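Local coordinates for protein oligogalacturonate-specific porin KdgM (Dickeya dadantii, PDB 4FQE) that forms a monomeric beta-barrel channel in the outer membrane that is specific for oligogalacturonides and is required for full virulence, at residues Ala99-Thr102 with Asp103-Val107. Numbering follows the deposited sequence.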
ATOM      1  N   ALA A  99      -1.508   3.413 -15.082  1.00 25.08           N
ATOM      2  CA  ALA A  99      -1.888   3.077 -16.460  1.00 25.98           C
ATOM      3  C   ALA A  99      -2.462   1.666 -16.514  1.00 26.73           C
ATOM      4  O   ALA A  99      -1.777   0.725 -16.153  1.00 26.00           O
ATOM      5  CB  ALA A  99      -0.682   3.181 -17.383  1.00 26.12           C
ATOM      6  N   ASN A 100      -3.723   1.538 -16.904  1.00 28.16           N
ATOM      7  CA  ASN A 100      -4.278   0.232 -17.262  1.00 29.69           C
ATOM      8  C   ASN A 100      -3.842  -0.208 -18.646  1.00 30.34           C
ATOM      9  O   ASN A 100      -4.389   0.231 -19.664  1.00 30.80           O
ATOM     10  CB  ASN A 100      -5.790   0.234 -17.148  1.00 31.13           C
ATOM     11  CG  ASN A 100      -6.243   0.641 -15.782  1.00 31.00           C
ATOM     12  OD1 ASN A 100      -5.795   0.082 -14.789  1.00 32.95           O
ATOM     13  ND2 ASN A 100      -7.110   1.638 -15.709  1.00 31.35           N
ATOM     14  N   VAL A 101      -2.828  -1.068 -18.680  1.00 30.02           N
ATOM     15  CA  VAL A 101      -2.284  -1.583 -19.952  1.00 30.76           C
ATOM     16  C   VAL A 101      -3.315  -2.462 -20.663  1.00 31.72           C
ATOM     17  O   VAL A 101      -3.560  -2.312 -21.869  1.00 32.56           O
ATOM     18  CB  VAL A 101      -0.983  -2.395 -19.719  1.00 30.26           C
ATOM     19  CG1 VAL A 101      -0.398  -2.890 -21.042  1.00 31.06           C
ATOM     20  CG2 VAL A 101       0.027  -1.556 -18.946  1.00 29.52           C
ATOM     21  N   THR A 102      -3.899  -3.392 -19.917  1.00 31.18           N
ATOM     22  CA  THR A 102      -5.050  -4.153 -20.376  1.00 32.56           C
ATOM     23  C   THR A 102      -6.085  -4.159 -19.242  1.00 32.85           C
ATOM     24  O   THR A 102      -5.854  -3.594 -18.176  1.00 32.89           O
ATOM     25  CB  THR A 102      -4.680  -5.616 -20.676  1.00 32.52           C
ATOM     26  OG1 THR A 102      -4.435  -6.291 -19.438  1.00 31.26           O
ATOM     27  CG2 THR A 102      -3.434  -5.706 -21.573  1.00 33.28           C
ATOM     28  N   ASP A 103      -7.208  -4.829 -19.470  1.00 34.54           N
ATOM     29  CA  ASP A 103      -8.236  -4.986 -18.445  1.00 35.50           C
ATOM     30  C   ASP A 103      -7.747  -5.778 -17.216  1.00 33.84           C
ATOM     31  O   ASP A 103      -8.256  -5.586 -16.123  1.00 32.22           O
ATOM     32  CB  ASP A 103      -9.464  -5.673 -19.037  1.00 37.40           C
ATOM     33  CG  ASP A 103     -10.257  -4.765 -19.945  1.00 39.85           C
ATOM     34  OD1 ASP A 103     -11.072  -5.302 -20.716  1.00 43.06           O
ATOM     35  OD2 ASP A 103     -10.054  -3.520 -19.919  1.00 41.39           O
ATOM     36  N   ASP A 104      -6.746  -6.636 -17.418  1.00 33.39           N
ATOM     37  CA  ASP A 104      -6.168  -7.466 -16.346  1.00 32.43           C
ATOM     38  C   ASP A 104      -4.824  -6.972 -15.784  1.00 30.41           C
ATOM     39  O   ASP A 104      -4.358  -7.451 -14.736  1.00 28.35           O
ATOM     40  CB  ASP A 104      -5.961  -8.881 -16.869  1.00 34.20           C
ATOM     41  CG  ASP A 104      -7.228  -9.495 -17.431  1.00 37.20           C
ATOM     42  OD1 ASP A 104      -8.317  -9.173 -16.911  1.00 40.09           O
ATOM     43  OD2 ASP A 104      -7.131 -10.341 -18.359  1.00 39.36           O
ATOM     44  N   LEU A 105      -4.188  -6.038 -16.477  1.00 29.01           N
ATOM     45  CA  LEU A 105      -2.813  -5.660 -16.169  1.00 27.92           C
ATOM     46  C   LEU A 105      -2.700  -4.175 -15.933  1.00 27.15           C
ATOM     47  O   LEU A 105      -3.076  -3.399 -16.807  1.00 27.83           O
ATOM     48  CB  LEU A 105      -1.892  -6.036 -17.329  1.00 28.15           C
ATOM     49  CG  LEU A 105      -0.399  -5.724 -17.175  1.00 27.65           C
ATOM     50  CD1 LEU A 105       0.134  -6.499 -15.979  1.00 27.14           C
ATOM     51  CD2 LEU A 105       0.369  -6.129 -18.433  1.00 28.21           C
ATOM     52  N   SER A 106      -2.174  -3.783 -14.776  1.00 25.89           N
ATOM     53  CA  SER A 106      -1.954  -2.366 -14.495  1.00 25.42           C
ATOM     54  C   SER A 106      -0.558  -2.089 -13.973  1.00 24.54           C
ATOM     55  O   SER A 106       0.103  -2.961 -13.393  1.00 24.39           O
ATOM     56  CB  SER A 106      -3.017  -1.796 -13.553  1.00 25.73           C
ATOM     57  OG  SER A 106      -3.139  -2.578 -12.390  1.00 26.71           O
ATOM     58  N   VAL A 107      -0.106  -0.856 -14.191  1.00 24.22           N
ATOM     59  CA  VAL A 107       1.188  -0.406 -13.705  1.00 23.46           C
ATOM     60  C   VAL A 107       1.019   0.930 -13.019  1.00 22.85           C
ATOM     61  O   VAL A 107       0.218   1.742 -13.443  1.00 23.31           O
ATOM     62  CB  VAL A 107       2.244  -0.358 -14.823  1.00 23.72           C
ATOM     63  CG1 VAL A 107       2.465  -1.774 -15.407  1.00 24.27           C
ATOM     64  CG2 VAL A 107       1.851   0.585 -15.932  1.00 24.89           C
TER
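Thr102 and Leu105 flank the two-residue turn, Asp103-Asp104, between strands 90-100 and 105-116. The contact is tightest at the Thr102 hydroxyl and the paired backbones. Thr102 OG1 takes the amide hydrogen of Asp104 at 3.1 Å, an ST turn; the amide of Leu105 lies as near, but its N-H points well off the oxygen, so that bond is weak. With chi1 at 71° the hydroxyl sits between its own N and carbonyl carbon, turned in over the bend, a role that suits a hydroxyl carried on CB, one carbon from the backbone. Thr102 N in turn meets Leu105 O in the carbonyl plane, on a lone pair, at 3.2 Å. The result is a tight beta hairpin joining neighbouring antiparallel strands of the twelve-stranded porin barrel. Further along the strands, Ala99 N gives Val107 O an almost straight bond of 2.9 Å. Apolar contacts gather on this pair's face: Val107 CG2 lies 3.9 Å from the small Ala99 CB and 4.1 Å from Val101 CG2, while Leu105, close to a bound detergent, sends CD2 to Val101 CB. The Asn100-Ser106 face is sparser and polar, with a single side-chain touch, Asn100 OD1 on Ser106 CB, while ND2 bonds to Ser72 O. At the bend, Asp103 and Asp104 are exposed, their carboxylates well suited to water.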